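Local atomic coordinates of glycosylation Associate Protein 1 (Streptococcus agalactiae serotype V, PDB entry 6OYC), a protein that probably takes part in the glycosylation and secretion of a bacterial surface protein, as a component of the accessory Sec system. Residues Gln333-Ser338 with Glu468-Leu473; Asp325-Lys330 with Ile428-Ile433; Asn463-Glu468 with Ile477-Glu482; Ser338-Met343 with Gln379-Leu384. All coordinates share one frame; numbering follows the deposited sequence.

Overall arrangement
All four interactions lie in the domain built around the six-stranded parallel sheet whose first strand in chain order is 318-323, consistent with the GT-B clan of the family. Helix 329-344 supplies one side of interactions 1, 2 and 4, with Ser338 common to 1 and 4. Interactions 1 and 2, their centres 11 Å apart, merge where Ile430 CD1 touches Ser335 OG at 3.4 Å. Interaction 3 shares Glu468 with interaction 1, centres 12 Å apart, and meets interaction 4 where Ile477 CD1 lies 3.6 Å from Leu339 CD2. Interactions 2 and 4 do not touch, their nearest atoms being about 5 Å apart. Interaction 2 also meets a bound glycerol, probably from the crystallisation liquor.

Interaction 1 (Gln333-Ser338 with Glu468-Leu473); sequences QKSLTS and EEIQEL
Ile470 presses both branches of its side chain against the helix surface made by Lys334 and Ser335, in van der Waals packing. The apolar touches are Ile470 CG2 to Lys334 CB at 4.0 Å and CD1, ending the longer branch, to the same CB at 4.1 Å; CG2 also lies 3.7 Å from Lys334 O. With CG1 anti to the carbonyl carbon (chi1 -72°) and CG2 anti to the backbone N, the two arms spread over the helix. A further apolar touch joins Ser338 CB to Leu473 CB at 4.1 Å; serine is small enough to let the chains come close here. Helix 329-344 follows strand 318-323, first in chain order of a Rossmann-like parallel sheet, and residues 468-473 lead from its edge strand 464-466 into helix 473-481, which packs against the same helix. Among the polar atoms, Ser338 OG sits 3.4 Å from Gln471 CA but is hydrogen-bonded to Glu474, just beyond the turn. Ser335 OG turns back to the carbonyl of Glu331, so a helical serine satisfies itself while facing an isoleucine. Within the loop, Leu473 N bonds to Ile470 O at 2.8 Å in a short 3-10 turn. Glu472 OE1 takes the N-H of Glu468 at 2.6 Å on its syn side, though tilted 33° out of the carboxylate plane. As for charge, Lys334 NZ and Glu469 OE2 stand 6.0 Å apart, probably attracting each other only weakly.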
# COMPACT_ATOMS: atom_id res chain seq x y z
N GLN A 333 -27.70 -12.20 2.06
CA GLN A 333 -28.72 -13.23 2.14
C GLN A 333 -28.73 -14.07 0.87
O GLN A 333 -28.56 -15.30 0.93
CB GLN A 333 -30.08 -12.58 2.38
CG GLN A 333 -30.41 -12.38 3.84
CD GLN A 333 -31.90 -12.55 4.12
OE1 GLN A 333 -32.67 -12.93 3.23
NE2 GLN A 333 -32.32 -12.28 5.36
N LYS A 334 -28.89 -13.43 -0.29
CA LYS A 334 -28.92 -14.19 -1.53
C LYS A 334 -27.65 -15.02 -1.70
O LYS A 334 -27.70 -16.13 -2.24
CB LYS A 334 -29.09 -13.25 -2.73
CG LYS A 334 -30.53 -12.82 -3.01
CD LYS A 334 -30.62 -11.33 -3.32
CE LYS A 334 -31.57 -11.04 -4.48
NZ LYS A 334 -32.95 -11.54 -4.24
N SER A 335 -26.52 -14.51 -1.22
CA SER A 335 -25.26 -15.23 -1.36
C SER A 335 -25.21 -16.46 -0.47
O SER A 335 -24.82 -17.54 -0.92
CB SER A 335 -24.08 -14.30 -1.05
OG SER A 335 -24.00 -13.25 -2.00
N LEU A 336 -25.60 -16.32 0.80
CA LEU A 336 -25.63 -17.46 1.71
C LEU A 336 -26.48 -18.59 1.16
O LEU A 336 -26.14 -19.77 1.30
CB LEU A 336 -26.17 -17.05 3.07
CG LEU A 336 -25.26 -16.15 3.90
CD1 LEU A 336 -25.93 -15.93 5.24
CD2 LEU A 336 -23.88 -16.78 4.05
N THR A 337 -27.61 -18.25 0.53
CA THR A 337 -28.50 -19.28 0.02
C THR A 337 -27.79 -20.14 -1.01
O THR A 337 -27.85 -21.38 -0.94
CB THR A 337 -29.75 -18.63 -0.57
OG1 THR A 337 -30.53 -18.07 0.49
CG2 THR A 337 -30.59 -19.64 -1.32
N SER A 338 -27.09 -19.52 -1.95
CA SER A 338 -26.43 -20.30 -2.97
C SER A 338 -25.22 -21.04 -2.41
O SER A 338 -24.93 -22.16 -2.85
CB SER A 338 -26.01 -19.41 -4.14
OG SER A 338 -27.12 -19.14 -4.98
N GLU A 468 -24.32 -13.01 -13.88
CA GLU A 468 -25.33 -11.98 -14.08
C GLU A 468 -26.21 -11.82 -12.86
O GLU A 468 -26.74 -10.73 -12.62
CB GLU A 468 -26.19 -12.30 -15.30
CG GLU A 468 -25.46 -12.22 -16.64
CD GLU A 468 -25.80 -13.39 -17.57
OE1 GLU A 468 -25.56 -13.27 -18.80
OE2 GLU A 468 -26.29 -14.43 -17.08
N GLU A 469 -26.39 -12.88 -12.08
CA GLU A 469 -27.18 -12.83 -10.86
C GLU A 469 -26.47 -13.67 -9.81
O GLU A 469 -25.67 -14.55 -10.13
CB GLU A 469 -28.61 -13.34 -11.09
CG GLU A 469 -29.65 -12.74 -10.16
CD GLU A 469 -31.00 -13.44 -10.27
OE1 GLU A 469 -31.02 -14.64 -10.62
OE2 GLU A 469 -32.04 -12.80 -9.99
N ILE A 470 -26.78 -13.41 -8.54
CA ILE A 470 -26.06 -14.08 -7.47
C ILE A 470 -26.33 -15.59 -7.48
O ILE A 470 -25.42 -16.39 -7.24
CB ILE A 470 -26.41 -13.43 -6.11
CG1 ILE A 470 -25.75 -12.05 -6.04
CG2 ILE A 470 -25.93 -14.31 -4.96
CD1 ILE A 470 -26.11 -11.24 -4.80
N GLN A 471 -27.56 -16.00 -7.80
CA GLN A 471 -27.86 -17.43 -7.83
C GLN A 471 -27.01 -18.17 -8.87
O GLN A 471 -26.84 -19.39 -8.78
CB GLN A 471 -29.36 -17.66 -8.06
CG GLN A 471 -29.78 -18.05 -9.48
CD GLN A 471 -31.28 -18.36 -9.58
OE1 GLN A 471 -31.83 -19.16 -8.81
NE2 GLN A 471 -31.95 -17.74 -10.55
N GLU A 472 -26.43 -17.44 -9.82
CA GLU A 472 -25.50 -18.07 -10.75
C GLU A 472 -24.21 -18.54 -10.06
O GLU A 472 -23.45 -19.30 -10.67
CB GLU A 472 -25.22 -17.08 -11.87
CG GLU A 472 -24.86 -17.69 -13.21
CD GLU A 472 -24.64 -16.62 -14.27
OE1 GLU A 472 -25.12 -15.48 -14.06
OE2 GLU A 472 -23.98 -16.92 -15.29
N LEU A 473 -23.94 -18.11 -8.82
CA LEU A 473 -22.89 -18.74 -8.02
C LEU A 473 -23.06 -20.25 -7.98
O LEU A 473 -22.06 -20.99 -7.91
CB LEU A 473 -22.91 -18.21 -6.58
CG LEU A 473 -22.34 -16.82 -6.32
CD1 LEU A 473 -22.55 -16.45 -4.84
CD2 LEU A 473 -20.87 -16.73 -6.74

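Interaction 2 (Asp325-Lys330 with Ile428-Ile433); sequences DRLSHK and IDISKI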
# COMPACT_ATOMS: atom_id res chain seq x y z
N ASP A 325 -17.35 -6.90 1.76
CA ASP A 325 -17.45 -5.44 1.73
C ASP A 325 -18.31 -4.94 0.58
O ASP A 325 -18.32 -5.50 -0.52
CB ASP A 325 -16.06 -4.81 1.61
CG ASP A 325 -15.20 -5.06 2.83
OD1 ASP A 325 -15.74 -5.03 3.96
OD2 ASP A 325 -14.01 -5.33 2.65
N ARG A 326 -19.02 -3.84 0.84
CA ARG A 326 -19.91 -3.15 -0.08
C ARG A 326 -21.13 -3.97 -0.47
O ARG A 326 -21.89 -3.53 -1.33
CB ARG A 326 -19.21 -2.68 -1.35
CG ARG A 326 -17.93 -1.90 -1.14
CD ARG A 326 -17.29 -1.69 -2.50
NE ARG A 326 -16.05 -0.93 -2.43
CZ ARG A 326 -16.00 0.39 -2.30
NH1 ARG A 326 -17.13 1.09 -2.22
NH2 ARG A 326 -14.82 1.00 -2.24
N LEU A 327 -21.32 -5.15 0.11
CA LEU A 327 -22.52 -5.92 -0.16
C LEU A 327 -23.62 -5.52 0.81
O LEU A 327 -23.37 -5.36 2.01
CB LEU A 327 -22.25 -7.42 -0.04
CG LEU A 327 -21.25 -7.98 -1.05
CD1 LEU A 327 -21.08 -9.48 -0.85
CD2 LEU A 327 -21.68 -7.65 -2.47
N SER A 328 -24.82 -5.32 0.28
CA SER A 328 -25.97 -5.06 1.13
C SER A 328 -26.40 -6.33 1.85
O SER A 328 -26.07 -7.45 1.44
CB SER A 328 -27.14 -4.52 0.31
OG SER A 328 -27.61 -5.54 -0.54
N HIS A 329 -27.18 -6.15 2.92
CA HIS A 329 -27.66 -7.30 3.68
C HIS A 329 -28.41 -8.29 2.81
O HIS A 329 -28.21 -9.50 2.92
CB HIS A 329 -28.53 -6.83 4.85
CG HIS A 329 -27.74 -6.23 5.97
ND1 HIS A 329 -28.32 -5.79 7.14
CD2 HIS A 329 -26.41 -6.00 6.10
CE1 HIS A 329 -27.39 -5.30 7.94
NE2 HIS A 329 -26.22 -5.42 7.33
N LYS A 330 -29.27 -7.79 1.91
CA LYS A 330 -30.02 -8.70 1.04
C LYS A 330 -29.09 -9.43 0.07
O LYS A 330 -29.35 -10.58 -0.29
CB LYS A 330 -31.12 -7.94 0.28
CG LYS A 330 -30.64 -6.99 -0.82
CD LYS A 330 -30.77 -5.50 -0.42
CE LYS A 330 -30.37 -4.54 -1.56
NZ LYS A 330 -30.43 -3.16 -1.09
N ILE A 428 -14.10 -14.86 -4.59
CA ILE A 428 -15.40 -14.31 -4.92
C ILE A 428 -15.49 -12.87 -4.40
O ILE A 428 -15.41 -12.62 -3.19
CB ILE A 428 -16.57 -15.15 -4.37
CG1 ILE A 428 -16.59 -16.52 -5.04
CG2 ILE A 428 -17.88 -14.45 -4.69
CD1 ILE A 428 -17.80 -17.37 -4.64
N ASP A 429 -15.68 -11.94 -5.32
CA ASP A 429 -15.95 -10.54 -4.97
C ASP A 429 -17.02 -10.07 -5.94
O ASP A 429 -16.72 -9.78 -7.11
CB ASP A 429 -14.68 -9.70 -5.05
CG ASP A 429 -14.84 -8.34 -4.40
OD1 ASP A 429 -15.99 -7.94 -4.12
OD2 ASP A 429 -13.79 -7.68 -4.17
N ILE A 430 -18.26 -10.00 -5.47
CA ILE A 430 -19.40 -9.82 -6.36
C ILE A 430 -20.03 -8.43 -6.22
O ILE A 430 -21.07 -8.17 -6.83
CB ILE A 430 -20.46 -10.91 -6.17
CG1 ILE A 430 -20.86 -11.03 -4.69
CG2 ILE A 430 -19.98 -12.25 -6.73
CD1 ILE A 430 -22.13 -11.79 -4.48
N SER A 431 -19.43 -7.54 -5.44
CA SER A 431 -19.93 -6.18 -5.34
C SER A 431 -19.69 -5.45 -6.66
O SER A 431 -18.95 -5.91 -7.53
CB SER A 431 -19.28 -5.44 -4.17
OG SER A 431 -18.10 -4.77 -4.59
N LYS A 432 -20.30 -4.27 -6.79
CA LYS A 432 -20.07 -3.48 -8.00
C LYS A 432 -18.72 -2.80 -8.03
O LYS A 432 -18.31 -2.37 -9.11
CB LYS A 432 -21.16 -2.43 -8.20
CG LYS A 432 -22.56 -2.90 -7.89
CD LYS A 432 -23.49 -1.71 -7.74
CE LYS A 432 -24.81 -2.14 -7.16
NZ LYS A 432 -25.78 -2.44 -8.23
N ILE A 433 -18.03 -2.68 -6.90
CA ILE A 433 -16.67 -2.12 -6.87
C ILE A 433 -15.74 -3.12 -6.19
O ILE A 433 -15.47 -3.00 -4.99
CB ILE A 433 -16.63 -0.77 -6.13
CG1 ILE A 433 -17.81 0.11 -6.56
CG2 ILE A 433 -15.31 -0.05 -6.40
CD1 ILE A 433 -18.01 1.34 -5.69
O HOH W 1 -16.02 -5.73 -2.81
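Leu327 and Ser431 mark the closest approach of two irregular backbones, their CA atoms 5.8 Å apart, just after Arg326 takes a left-handed conformation (phi 65°). Leu327 sends CD2 to 3.7 Å from Ser431 CB, and its two methyls both lie near Ile430 CG1, the side chains crossing at about a right angle. Serine suits this spot because its short side chain lets Leu327 CD2 come close while its hydroxyl faces a water between the loops. That water receives the proton of Ser431 OG at 2.9 Å and donates to Asp429 OD1 at 2.6 Å and, more loosely, to Asp325 O at 3.3 Å, tying the loops together. The loops leave the C-terminal ends of adjacent strands 318-323 and 426-428, where the strand order 3-2-1-4-5-6 reverses, the topological switch point of a Rossmann-like sheet; crevices there often hold ligands in such folds. Ser431 OG also accepts from Ile433 N at 3.1 Å with an N-H...O angle of 135°, forming an ST turn, while Asp429 OD2 accepts from the N-H of Asp435. Ile433 lies over one face of the Arg326 guanidinium: Ile433 CB stands 3.7 Å above the plane, toward the rim, and Ile433 CD1 is 3.6 Å from Arg326 NH1. Arg326 NE comes near Ile433 O, but the angle is too poor for a bond. NH1 instead bonds to a glycerol, probably from the crystallisation liquor.

Interaction 3 (Asn463-Glu468 with Ile477-Glu482); sequences NGYIIE and IPYYCE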
# COMPACT_ATOMS: atom_id res chain seq x y z
N ASN A 463 -9.90 -17.09 -16.70
CA ASN A 463 -9.32 -16.99 -15.37
C ASN A 463 -10.36 -16.49 -14.38
O ASN A 463 -10.00 -15.95 -13.32
CB ASN A 463 -8.08 -16.08 -15.36
CG ASN A 463 -8.41 -14.60 -15.55
OD1 ASN A 463 -9.35 -14.24 -16.27
ND2 ASN A 463 -7.63 -13.74 -14.91
N GLY A 464 -11.63 -16.64 -14.71
CA GLY A 464 -12.68 -16.15 -13.84
C GLY A 464 -14.04 -16.39 -14.48
O GLY A 464 -14.15 -17.00 -15.55
N TYR A 465 -15.06 -15.92 -13.80
CA TYR A 465 -16.43 -16.16 -14.22
C TYR A 465 -17.28 -14.98 -13.78
O TYR A 465 -17.30 -14.62 -12.60
CB TYR A 465 -16.97 -17.46 -13.64
CG TYR A 465 -18.21 -18.00 -14.32
CD1 TYR A 465 -19.46 -17.45 -14.07
CD2 TYR A 465 -18.13 -19.08 -15.20
CE1 TYR A 465 -20.61 -17.95 -14.69
CE2 TYR A 465 -19.27 -19.59 -15.82
CZ TYR A 465 -20.51 -19.02 -15.56
OH TYR A 465 -21.63 -19.51 -16.17
N ILE A 466 -17.96 -14.36 -14.74
CA ILE A 466 -18.82 -13.22 -14.49
C ILE A 466 -20.27 -13.70 -14.41
O ILE A 466 -20.81 -14.22 -15.39
CB ILE A 466 -18.65 -12.14 -15.58
CG1 ILE A 466 -17.17 -11.78 -15.73
CG2 ILE A 466 -19.46 -10.91 -15.23
CD1 ILE A 466 -16.93 -10.66 -16.72
N ILE A 467 -20.88 -13.55 -13.24
CA ILE A 467 -22.26 -13.97 -13.03
C ILE A 467 -23.18 -12.76 -13.24
O ILE A 467 -22.85 -11.63 -12.86
CB ILE A 467 -22.46 -14.60 -11.63
CG1 ILE A 467 -22.14 -13.60 -10.53
CG2 ILE A 467 -21.58 -15.83 -11.46
CD1 ILE A 467 -22.46 -14.10 -9.14
N GLU A 468 -24.32 -13.01 -13.88
CA GLU A 468 -25.33 -11.98 -14.08
C GLU A 468 -26.21 -11.82 -12.86
O GLU A 468 -26.74 -10.73 -12.62
CB GLU A 468 -26.19 -12.30 -15.30
CG GLU A 468 -25.46 -12.22 -16.64
CD GLU A 468 -25.80 -13.39 -17.57
OE1 GLU A 468 -25.56 -13.27 -18.80
OE2 GLU A 468 -26.29 -14.43 -17.08
N ILE A 477 -19.49 -21.61 -9.01
CA ILE A 477 -18.63 -22.22 -8.00
C ILE A 477 -18.27 -23.64 -8.42
O ILE A 477 -17.08 -24.00 -8.39
CB ILE A 477 -19.27 -22.17 -6.60
CG1 ILE A 477 -19.38 -20.72 -6.12
CG2 ILE A 477 -18.46 -22.97 -5.62
CD1 ILE A 477 -20.03 -20.56 -4.74
N PRO A 478 -19.23 -24.49 -8.84
CA PRO A 478 -18.83 -25.83 -9.34
C PRO A 478 -17.94 -25.77 -10.56
O PRO A 478 -17.03 -26.60 -10.70
CB PRO A 478 -20.17 -26.49 -9.66
CG PRO A 478 -21.13 -25.83 -8.73
CD PRO A 478 -20.69 -24.40 -8.70
N TYR A 479 -18.16 -24.79 -11.45
CA TYR A 479 -17.36 -24.64 -12.66
C TYR A 479 -15.86 -24.62 -12.37
O TYR A 479 -15.06 -25.10 -13.17
CB TYR A 479 -17.77 -23.36 -13.37
CG TYR A 479 -17.04 -23.09 -14.66
CD1 TYR A 479 -17.47 -23.67 -15.85
CD2 TYR A 479 -15.95 -22.23 -14.72
CE1 TYR A 479 -16.83 -23.42 -17.05
CE2 TYR A 479 -15.29 -21.97 -15.93
CZ TYR A 479 -15.75 -22.58 -17.09
OH TYR A 479 -15.14 -22.35 -18.30
N TYR A 480 -15.45 -24.00 -11.26
CA TYR A 480 -14.03 -23.94 -10.93
C TYR A 480 -13.63 -24.88 -9.82
O TYR A 480 -12.46 -25.29 -9.76
CB TYR A 480 -13.62 -22.50 -10.57
CG TYR A 480 -13.30 -21.67 -11.79
CD1 TYR A 480 -12.30 -22.06 -12.66
CD2 TYR A 480 -14.02 -20.53 -12.11
CE1 TYR A 480 -12.01 -21.33 -13.79
CE2 TYR A 480 -13.74 -19.79 -13.25
CZ TYR A 480 -12.73 -20.20 -14.09
OH TYR A 480 -12.42 -19.49 -15.24
N CYS A 481 -14.56 -25.28 -8.96
CA CYS A 481 -14.22 -26.10 -7.81
C CYS A 481 -14.23 -27.59 -8.12
O CYS A 481 -13.40 -28.33 -7.59
CB CYS A 481 -15.18 -25.82 -6.66
SG CYS A 481 -14.75 -24.29 -5.80
N GLU A 482 -15.14 -28.04 -8.98
CA GLU A 482 -15.32 -29.46 -9.23
C GLU A 482 -14.83 -29.90 -10.60
O GLU A 482 -14.36 -31.03 -10.73
CB GLU A 482 -16.79 -29.82 -9.03
CG GLU A 482 -17.31 -29.17 -7.72
CD GLU A 482 -18.76 -29.46 -7.42
OE1 GLU A 482 -19.44 -30.06 -8.28
OE2 GLU A 482 -19.22 -29.08 -6.32
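Tyr480 OH donates to Gly464 O at 3.0 Å, the hydrogen bond that joins strand to helix here. The hydroxyl stands above the carbonyl plane, away from a lone-pair direction. The tyrosine also turns its ring edge to the strand, with CE2 3.6 Å from Gly464 C; the fully extended backbone at Gly464 presents its peptide groups to that edge and to the hydroxyl. CE2 is also 4.0 Å from Tyr465 CB, so the ring nests against both strand residues. Strand 464-466 forms one border of a Rossmann-like parallel sheet, pairing with 449-451. Helix 473-481 returns along it, the two axes 9.4 Å apart and running at 171°, nearly antiparallel, as expected in a beta-alpha unit. Tyr465 reaches toward this helix because chi1 of -163° swings its ring away from the backbone N, and it points a ring edge at the face of Tyr479 in a T-shaped stack. The centroids are 5.3 Å apart with planes inclined at 58°, and CD2 of Tyr465 lies 3.9 Å above the ring plane of Tyr479, toward its rim. Tyr479 in turn leans over one face of the ring of Tyr480, its chain neighbour. Tyrosine suits position 480: it is long enough to cross from helix to strand, its ring packs in a buried site, and its terminal hydroxyl reaches Gly464 O. Tyr465 also meets the ring of His460 edge-to-face, and Asn486 of helix 484-502 touches Tyr480.

Interaction 4 (Ser338-Met343 with Gln379-Leu384); sequences SLYKVM and QKFFSL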
# COMPACT_ATOMS: atom_id res chain seq x y z
N SER A 338 -27.09 -19.52 -1.95
CA SER A 338 -26.43 -20.30 -2.97
C SER A 338 -25.22 -21.04 -2.41
O SER A 338 -24.93 -22.16 -2.85
CB SER A 338 -26.01 -19.41 -4.14
OG SER A 338 -27.12 -19.14 -4.98
N LEU A 339 -24.53 -20.44 -1.45
CA LEU A 339 -23.36 -21.10 -0.86
C LEU A 339 -23.78 -22.37 -0.13
O LEU A 339 -23.10 -23.40 -0.24
CB LEU A 339 -22.62 -20.15 0.09
CG LEU A 339 -21.86 -18.96 -0.53
CD1 LEU A 339 -21.41 -17.98 0.56
CD2 LEU A 339 -20.69 -19.41 -1.39
N TYR A 340 -24.88 -22.30 0.62
CA TYR A 340 -25.47 -23.49 1.23
C TYR A 340 -25.70 -24.60 0.20
O TYR A 340 -25.29 -25.74 0.40
CB TYR A 340 -26.78 -23.10 1.93
CG TYR A 340 -27.37 -24.20 2.79
CD1 TYR A 340 -26.77 -24.58 3.98
CD2 TYR A 340 -28.55 -24.84 2.42
CE1 TYR A 340 -27.31 -25.58 4.77
CE2 TYR A 340 -29.10 -25.83 3.21
CZ TYR A 340 -28.47 -26.20 4.38
OH TYR A 340 -29.00 -27.19 5.17
N LYS A 341 -26.31 -24.25 -0.94
CA LYS A 341 -26.65 -25.27 -1.94
C LYS A 341 -25.41 -25.97 -2.48
O LYS A 341 -25.37 -27.21 -2.55
CB LYS A 341 -27.45 -24.64 -3.08
CG LYS A 341 -28.95 -24.50 -2.79
CD LYS A 341 -29.74 -24.37 -4.09
CE LYS A 341 -30.63 -23.13 -4.08
NZ LYS A 341 -31.75 -23.19 -3.10
N VAL A 342 -24.39 -25.20 -2.88
CA VAL A 342 -23.20 -25.85 -3.44
C VAL A 342 -22.43 -26.61 -2.37
O VAL A 342 -21.73 -27.58 -2.67
CB VAL A 342 -22.29 -24.84 -4.16
CG1 VAL A 342 -23.11 -23.87 -5.02
CG2 VAL A 342 -21.40 -24.09 -3.17
N MET A 343 -22.57 -26.21 -1.11
CA MET A 343 -21.78 -26.81 -0.04
C MET A 343 -22.37 -28.14 0.41
O MET A 343 -21.62 -29.06 0.74
CB MET A 343 -21.67 -25.85 1.14
CG MET A 343 -20.48 -24.90 1.01
SD MET A 343 -20.51 -23.56 2.21
CE MET A 343 -19.93 -24.40 3.69
N GLN A 379 -27.76 -25.56 10.68
CA GLN A 379 -26.79 -26.60 10.33
C GLN A 379 -25.39 -26.20 10.77
O GLN A 379 -24.90 -25.12 10.42
CB GLN A 379 -26.82 -26.86 8.83
CG GLN A 379 -28.02 -27.66 8.38
CD GLN A 379 -27.63 -29.03 7.87
OE1 GLN A 379 -27.17 -29.87 8.63
NE2 GLN A 379 -27.79 -29.24 6.56
N LYS A 380 -24.72 -27.11 11.50
CA LYS A 380 -23.48 -26.76 12.18
C LYS A 380 -22.32 -26.55 11.20
O LYS A 380 -21.43 -25.73 11.46
CB LYS A 380 -23.13 -27.83 13.22
CG LYS A 380 -21.92 -27.45 14.09
CD LYS A 380 -22.29 -27.31 15.57
CE LYS A 380 -21.05 -27.07 16.43
NZ LYS A 380 -20.86 -25.64 16.87
N PHE A 381 -22.31 -27.27 10.07
CA PHE A 381 -21.27 -27.03 9.08
C PHE A 381 -21.38 -25.64 8.45
O PHE A 381 -20.41 -25.15 7.86
CB PHE A 381 -21.29 -28.12 8.00
CG PHE A 381 -22.27 -27.86 6.89
CD1 PHE A 381 -23.60 -28.26 7.02
CD2 PHE A 381 -21.87 -27.23 5.72
CE1 PHE A 381 -24.51 -28.03 5.99
CE2 PHE A 381 -22.78 -26.99 4.69
CZ PHE A 381 -24.09 -27.39 4.82
N PHE A 382 -22.55 -25.00 8.58
CA PHE A 382 -22.84 -23.70 8.00
C PHE A 382 -23.09 -22.68 9.09
O PHE A 382 -24.15 -22.05 9.13
CB PHE A 382 -24.06 -23.81 7.07
CG PHE A 382 -24.13 -22.75 5.99
CD1 PHE A 382 -23.35 -22.85 4.85
CD2 PHE A 382 -25.00 -21.68 6.12
CE1 PHE A 382 -23.43 -21.88 3.84
CE2 PHE A 382 -25.08 -20.70 5.12
CZ PHE A 382 -24.29 -20.80 3.98
N SER A 383 -22.12 -22.48 9.98
CA SER A 383 -22.29 -21.59 11.12
C SER A 383 -20.99 -20.82 11.35
O SER A 383 -19.94 -21.17 10.79
CB SER A 383 -22.68 -22.37 12.37
OG SER A 383 -22.04 -23.63 12.37
N LEU A 384 -21.06 -19.79 12.19
CA LEU A 384 -19.90 -18.95 12.51
C LEU A 384 -19.71 -18.90 14.02
O LEU A 384 -20.51 -18.28 14.72
CB LEU A 384 -20.07 -17.54 11.94
CG LEU A 384 -19.92 -17.44 10.43
CD1 LEU A 384 -20.35 -16.07 9.99
CD2 LEU A 384 -18.48 -17.71 10.03
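An aromatic cluster of Tyr340, Phe381 and Phe382 fixes helix 329-344 against the loop that follows helix 360-375. A chi1 of -171° carries the ring of Tyr340 out toward the loop, where it points an edge at the face of Phe382 in a T-shaped stack, centroids 5.2 Å apart and planes at 78°. CD1 leads the approach, 3.8 Å from Phe382 CG, and Tyr340 CB adds a CH-pi contact over the same ring, 4.2 Å from its centroid. Phe381 meets Tyr340 differently: the planes are near parallel, yet the rings are slid past each other and barely overlap. They touch mainly through Tyr340 CE1 and Phe381 CZ, at 3.7 Å. Phenylalanine suits both loop positions, because neither ring has a polar atom to be satisfied in this buried place. The hydroxyl of Tyr340 is met at the rim of the cluster by Gln379 NE2, which donates to Tyr340 OH at 2.8 Å in a nearly straight bond, 171° at the hydrogen. The acceptor lies in the amide plane of Gln379, whose chain, bent at chi2, brings the amide there. Met343 fills the angle between the two phenylalanines: its SD comes to the edge of Phe382, 3.7 Å from CE1, as a Met-aromatic contact, while its CB lies at the edge of Phe381, 3.9 Å from CE2. Phe377 meets the rings of Tyr340 and Phe382. Leu339 and Met343 also pack on strand 349-354, the helix layer on a parallel sheet that marks a Rossmann-like domain, consistent with the GT-B clan of this family.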